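Long-range contacts in SorB (Sorangium cellulosum, PDB 6B2V), which probably helps build the polyketide antibiotic sorangicin, this chain being the pyran synthase domain of module nine: residues A[99-104]-A[120-125]; A[142-147]-A[276-281]. One frame throughout, in Å; residues are numbered along the deposited sequence.

Interaction 1: residues A[99-104]-A[120-125]; sequences RACELR and SSRGVH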
loop_
_atom_site.group_PDB
_atom_site.type_symbol
_atom_site.label_atom_id
_atom_site.label_comp_id
_atom_site.label_asym_id
_atom_site.label_seq_id
_atom_site.Cartn_x
_atom_site.Cartn_y
_atom_site.Cartn_z
ATOM N N ARG A 99 -3.323 -21.264 -12.643
ATOM C CA ARG A 99 -4.729 -21.194 -12.963
ATOM C C ARG A 99 -5.348 -19.893 -12.501
ATOM O O ARG A 99 -4.955 -19.383 -11.511
ATOM C CB ARG A 99 -5.322 -22.337 -12.162
ATOM C CG ARG A 99 -6.831 -22.361 -11.885
ATOM C CD ARG A 99 -7.392 -23.764 -11.823
ATOM N NE ARG A 99 -7.201 -24.449 -13.072
ATOM C CZ ARG A 99 -8.144 -24.724 -13.975
ATOM N NH1 ARG A 99 -9.411 -24.448 -13.791
ATOM N NH2 ARG A 99 -7.784 -25.312 -15.099
ATOM N N ALA A 100 -6.399 -19.444 -13.149
ATOM C CA ALA A 100 -7.091 -18.249 -12.711
ATOM C C ALA A 100 -7.816 -18.463 -11.368
ATOM O O ALA A 100 -8.072 -19.547 -10.988
ATOM C CB ALA A 100 -8.072 -17.789 -13.714
ATOM N N CYS A 101 -8.078 -17.371 -10.649
ATOM C CA CYS A 101 -8.741 -17.391 -9.357
ATOM C C CYS A 101 -9.626 -16.184 -9.160
ATOM O O CYS A 101 -9.311 -15.108 -9.576
ATOM C CB CYS A 101 -7.687 -17.400 -8.256
ATOM S SG CYS A 101 -8.195 -17.918 -6.599
ATOM N N GLU A 102 -10.714 -16.377 -8.456
ATOM C CA GLU A 102 -11.584 -15.292 -8.149
ATOM C C GLU A 102 -11.242 -14.712 -6.793
ATOM O O GLU A 102 -10.895 -15.407 -5.928
ATOM C CB GLU A 102 -13.027 -15.774 -8.122
ATOM C CG GLU A 102 -14.058 -14.727 -7.748
ATOM C CD GLU A 102 -15.437 -15.276 -7.329
ATOM O OE1 GLU A 102 -15.618 -15.808 -6.255
ATOM O OE2 GLU A 102 -16.350 -15.110 -8.051
ATOM N N LEU A 103 -11.326 -13.407 -6.675
ATOM C CA LEU A 103 -11.146 -12.715 -5.417
ATOM C C LEU A 103 -12.425 -11.957 -5.150
ATOM O O LEU A 103 -12.922 -11.331 -6.032
ATOM C CB LEU A 103 -9.969 -11.758 -5.494
ATOM C CG LEU A 103 -9.286 -11.353 -4.228
ATOM C CD1 LEU A 103 -8.826 -12.514 -3.418
ATOM C CD2 LEU A 103 -8.101 -10.496 -4.575
ATOM N N ARG A 104 -12.904 -12.036 -3.929
ATOM C CA ARG A 104 -14.127 -11.378 -3.531
ATOM C C ARG A 104 -13.901 -10.452 -2.376
ATOM O O ARG A 104 -13.117 -10.743 -1.566
ATOM C CB ARG A 104 -15.174 -12.421 -3.152
ATOM C CG ARG A 104 -16.524 -11.851 -2.820
ATOM C CD ARG A 104 -17.505 -12.899 -2.337
ATOM N NE ARG A 104 -17.646 -14.024 -3.245
ATOM C CZ ARG A 104 -18.199 -15.172 -2.878
ATOM N NH1 ARG A 104 -18.606 -15.332 -1.647
ATOM N NH2 ARG A 104 -18.320 -16.168 -3.713
ATOM N N SER A 120 -11.048 -15.552 -0.904
ATOM C CA SER A 120 -11.132 -16.474 -1.991
ATOM C C SER A 120 -11.416 -17.866 -1.490
ATOM O O SER A 120 -11.500 -18.113 -0.348
ATOM C CB SER A 120 -9.826 -16.555 -2.776
ATOM O OG SER A 120 -8.810 -17.182 -2.070
ATOM N N SER A 121 -11.354 -18.819 -2.394
ATOM C CA SER A 121 -11.489 -20.206 -1.987
ATOM C C SER A 121 -10.287 -20.686 -1.191
ATOM O O SER A 121 -10.302 -21.766 -0.667
ATOM C CB SER A 121 -11.769 -21.109 -3.176
ATOM O OG SER A 121 -10.724 -21.090 -4.055
ATOM N N ARG A 122 -9.248 -19.876 -1.133
ATOM C CA ARG A 122 -8.044 -20.162 -0.420
ATOM C C ARG A 122 -7.947 -19.457 0.925
ATOM O O ARG A 122 -6.906 -19.419 1.508
ATOM C CB ARG A 122 -6.830 -19.833 -1.293
ATOM C CG ARG A 122 -6.948 -20.337 -2.699
ATOM C CD ARG A 122 -5.709 -20.031 -3.524
ATOM N NE ARG A 122 -5.838 -20.313 -4.943
ATOM C CZ ARG A 122 -4.993 -19.915 -5.873
ATOM N NH1 ARG A 122 -3.914 -19.252 -5.571
ATOM N NH2 ARG A 122 -5.212 -20.226 -7.120
ATOM N N GLY A 123 -9.027 -18.874 1.392
ATOM C CA GLY A 123 -8.988 -18.235 2.671
ATOM C C GLY A 123 -9.186 -16.743 2.687
ATOM O O GLY A 123 -9.627 -16.198 1.744
ATOM N N VAL A 124 -8.851 -16.140 3.800
ATOM C CA VAL A 124 -8.992 -14.719 3.939
ATOM C C VAL A 124 -7.621 -14.097 3.687
ATOM O O VAL A 124 -6.645 -14.536 4.169
ATOM C CB VAL A 124 -9.547 -14.349 5.281
ATOM C CG1 VAL A 124 -9.547 -12.849 5.485
ATOM C CG2 VAL A 124 -10.941 -14.919 5.414
ATOM N N HIS A 125 -7.603 -13.090 2.830
ATOM C CA HIS A 125 -6.351 -12.435 2.459
ATOM C C HIS A 125 -6.097 -11.072 3.074
ATOM O O HIS A 125 -5.003 -10.741 3.401
ATOM C CB HIS A 125 -6.272 -12.333 0.923
ATOM C CG HIS A 125 -6.443 -13.644 0.228
ATOM N ND1 HIS A 125 -5.499 -14.632 0.278
ATOM C CD2 HIS A 125 -7.472 -14.154 -0.474
ATOM C CE1 HIS A 125 -5.932 -15.679 -0.379
ATOM N NE2 HIS A 125 -7.132 -15.418 -0.842
HETATM O O HOH W 1 -3.448 -19.845 -9.380
#
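R122 lays one face of its guanidinium over the thiol of C101, and the two meet where the turn between strands 113-120 and 123-132 leans over the start of strand 101-110. From CB, 3.4 Å from S120 OG, the side chain leaves with CG anti to the carbonyl carbon (chi1 -46°) and stays extended as far as NE. CG and CD carry it past the serine, and NE arrives 3.7 Å from C101 SG. The sulfur stands 3.4 Å above the guanidinium plane, displaced toward its rim. At the tip the two amino groups part: NH1 donates to the carbonyl of V95, whereas NH2 gives a hydrogen to a water, in the guanidinium plane, that lies 2.9 Å from NH2 and itself donates to R99 O. The root of R122 is held too, since its backbone N donates to S120 OG at 156°, closing an ST turn within the type I turn from S120 to G123. S120 OG is also hydrogen-bonded to H125 NE2 at 2.7 Å, and the imidazole CD2 rests 3.6 Å from L103 CD1, obliquely. S120 CB comes within 3.5 Å of E102 O. The contact joins a cation to a polarisable sulfur and a water-linked carbonyl; in the predicted N-terminal hotdog fold, hydrogen bonds from both amino groups, with the water at its edge, and van der Waals contact on one face hold the guanidinium.

Interaction 2: residues A[142-147]-A[276-281]; sequences PPALDI and SGNCLM
L145 and G277 supply the direct hydrogen bond between the segments: L145 N donates to G277 O at 2.8 Å, nearly straight at 170°, from a position tilted 32° out of the carbonyl plane. The same oxygen receives a weaker CA-H contact from A144 CA at 3.3 Å. Two waters extend the polar link. One donates to both P143 O and G277 O, giving the glycine carbonyl a second hydrogen bond; the other accepts from C279 N at 2.8 Å and donates to P142 O, stitching the two backbones together further along. Apolar contacts flank this polar seam. C279 has SG anti to its backbone N (chi1 -172°), which brings the sulfur to 3.9 Å from P142 CG, so that the proline ring edge formed by CG and CD lies against the thiol and its CB. Farther along the loop, I147 sends CD1 to 3.8 Å from G277 N, and A144 CB sits by the carbonyls of S276 and G277. With positive phi and no side chain, G277 leaves room at CA for L145 O. D146 N-caps helix 147-152, its OD1 accepting from A149 N, while L145 and I147 also reach H252 and Y250 of strand 250-255. The interdomain loop that follows strand 123-132 thus crosses the turn between strands 267-273 and 279-289, and P142 and C279 both pack on Y242 after strand 232-241.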
loop_
_atom_site.group_PDB
_atom_site.type_symbol
_atom_site.label_atom_id
_atom_site.label_comp_id
_atom_site.label_asym_id
_atom_site.label_seq_id
_atom_site.Cartn_x
_atom_site.Cartn_y
_atom_site.Cartn_z
ATOM N N PRO A 142 -1.220 16.818 6.713
ATOM C CA PRO A 142 -0.001 17.269 7.338
ATOM C C PRO A 142 0.486 18.476 6.607
ATOM O O PRO A 142 0.243 18.708 5.462
ATOM C CB PRO A 142 0.986 16.135 7.057
ATOM C CG PRO A 142 0.180 14.968 6.797
ATOM C CD PRO A 142 -1.171 15.416 6.334
ATOM N N PRO A 143 1.315 19.217 7.296
ATOM C CA PRO A 143 1.946 20.373 6.693
ATOM C C PRO A 143 2.911 19.912 5.590
ATOM O O PRO A 143 3.325 18.826 5.564
ATOM C CB PRO A 143 2.778 20.979 7.811
ATOM C CG PRO A 143 2.290 20.367 9.019
ATOM C CD PRO A 143 1.683 19.049 8.696
ATOM N N ALA A 144 3.254 20.818 4.710
ATOM C CA ALA A 144 4.165 20.453 3.641
ATOM C C ALA A 144 5.510 20.030 4.209
ATOM O O ALA A 144 5.966 20.609 5.096
ATOM C CB ALA A 144 4.361 21.591 2.671
ATOM N N LEU A 145 6.094 18.999 3.614
ATOM C CA LEU A 145 7.360 18.481 4.046
ATOM C C LEU A 145 8.533 19.319 3.568
ATOM O O LEU A 145 8.610 19.630 2.439
ATOM C CB LEU A 145 7.541 17.077 3.551
ATOM C CG LEU A 145 8.822 16.366 3.956
ATOM C CD1 LEU A 145 8.787 16.186 5.474
ATOM C CD2 LEU A 145 8.854 15.024 3.261
ATOM N N ASP A 146 9.440 19.618 4.494
ATOM C CA ASP A 146 10.651 20.347 4.205
ATOM C C ASP A 146 11.624 19.312 3.696
ATOM O O ASP A 146 12.395 18.739 4.382
ATOM C CB ASP A 146 11.123 21.017 5.477
ATOM C CG ASP A 146 12.304 21.944 5.280
ATOM O OD1 ASP A 146 12.947 21.828 4.270
ATOM O OD2 ASP A 146 12.498 22.733 6.211
ATOM N N ILE A 147 11.555 19.105 2.395
ATOM C CA ILE A 147 12.364 18.094 1.764
ATOM C C ILE A 147 13.856 18.343 1.892
ATOM O O ILE A 147 14.566 17.442 2.083
ATOM C CB ILE A 147 11.954 17.925 0.287
ATOM C CG1 ILE A 147 10.497 17.537 0.226
ATOM C CG2 ILE A 147 12.809 16.913 -0.480
ATOM C CD1 ILE A 147 9.882 17.845 -1.098
ATOM N N SER A 276 6.471 19.781 -4.039
ATOM C CA SER A 276 6.371 20.879 -3.101
ATOM C C SER A 276 6.222 20.434 -1.647
ATOM O O SER A 276 6.015 21.226 -0.812
ATOM C CB SER A 276 5.263 21.842 -3.499
ATOM O OG SER A 276 5.609 22.512 -4.665
ATOM N N GLY A 277 6.326 19.143 -1.459
ATOM C CA GLY A 277 6.196 18.579 -0.129
ATOM C C GLY A 277 4.776 18.340 0.379
ATOM O O GLY A 277 4.571 17.994 1.502
ATOM N N ASN A 278 3.821 18.569 -0.504
ATOM C CA ASN A 278 2.444 18.363 -0.091
ATOM C C ASN A 278 2.128 16.867 0.046
ATOM O O ASN A 278 2.440 16.100 -0.789
ATOM C CB ASN A 278 1.419 18.957 -1.061
ATOM C CG ASN A 278 1.585 20.444 -1.339
ATOM O OD1 ASN A 278 1.659 21.228 -0.515
ATOM N ND2 ASN A 278 1.553 20.772 -2.585
ATOM N N CYS A 279 1.398 16.511 1.094
ATOM C CA CYS A 279 1.046 15.125 1.326
ATOM C C CYS A 279 -0.078 14.618 0.428
ATOM O O CYS A 279 -1.142 15.112 0.456
ATOM C CB CYS A 279 0.587 15.005 2.776
ATOM S SG CYS A 279 0.314 13.298 3.307
ATOM N N LEU A 280 0.237 13.594 -0.365
ATOM C CA LEU A 280 -0.713 12.981 -1.286
ATOM C C LEU A 280 -1.341 11.787 -0.598
ATOM O O LEU A 280 -2.500 11.595 -0.646
ATOM C CB LEU A 280 -0.022 12.586 -2.619
ATOM C CG LEU A 280 0.890 13.675 -3.169
ATOM C CD1 LEU A 280 1.426 13.162 -4.481
ATOM C CD2 LEU A 280 0.134 14.983 -3.402
ATOM N N MET A 281 -0.513 11.000 0.046
ATOM C CA MET A 281 -0.991 9.888 0.833
ATOM C C MET A 281 -0.144 9.701 2.055
ATOM O O MET A 281 1.011 9.824 1.976
ATOM C CB MET A 281 -0.983 8.572 0.084
ATOM C CG MET A 281 -1.907 8.511 -1.083
ATOM S SD MET A 281 -1.952 6.876 -1.801
ATOM C CE MET A 281 -0.220 6.691 -2.135
HETATM O O HOH W 2 0.712 18.674 2.742
HETATM O O HOH W 3 3.420 16.658 3.780
#

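Overall arrangement
The two contacts lie on opposite sides of the chain's centre, with centres 37 Å apart and nearest atoms about 19 Å apart. They follow one another along the sequence: interaction 1 closes within the predicted N-terminal hotdog fold before interaction 2 opens. Strand 123-132 begins in interaction 1, and the loop after it leads into 142-147, which meets 276-281 of the predicted C-terminal hotdog fold. Interaction 1 is local, joining the start of strand 101-110 to the turn between 113-120 and 123-132, with 113-120 between the two outer strands; interaction 2 spans 129 residues. Thus interaction 1 lies in the first half of this dehydratase-like double hotdog, and interaction 2 fastens the linker to the second.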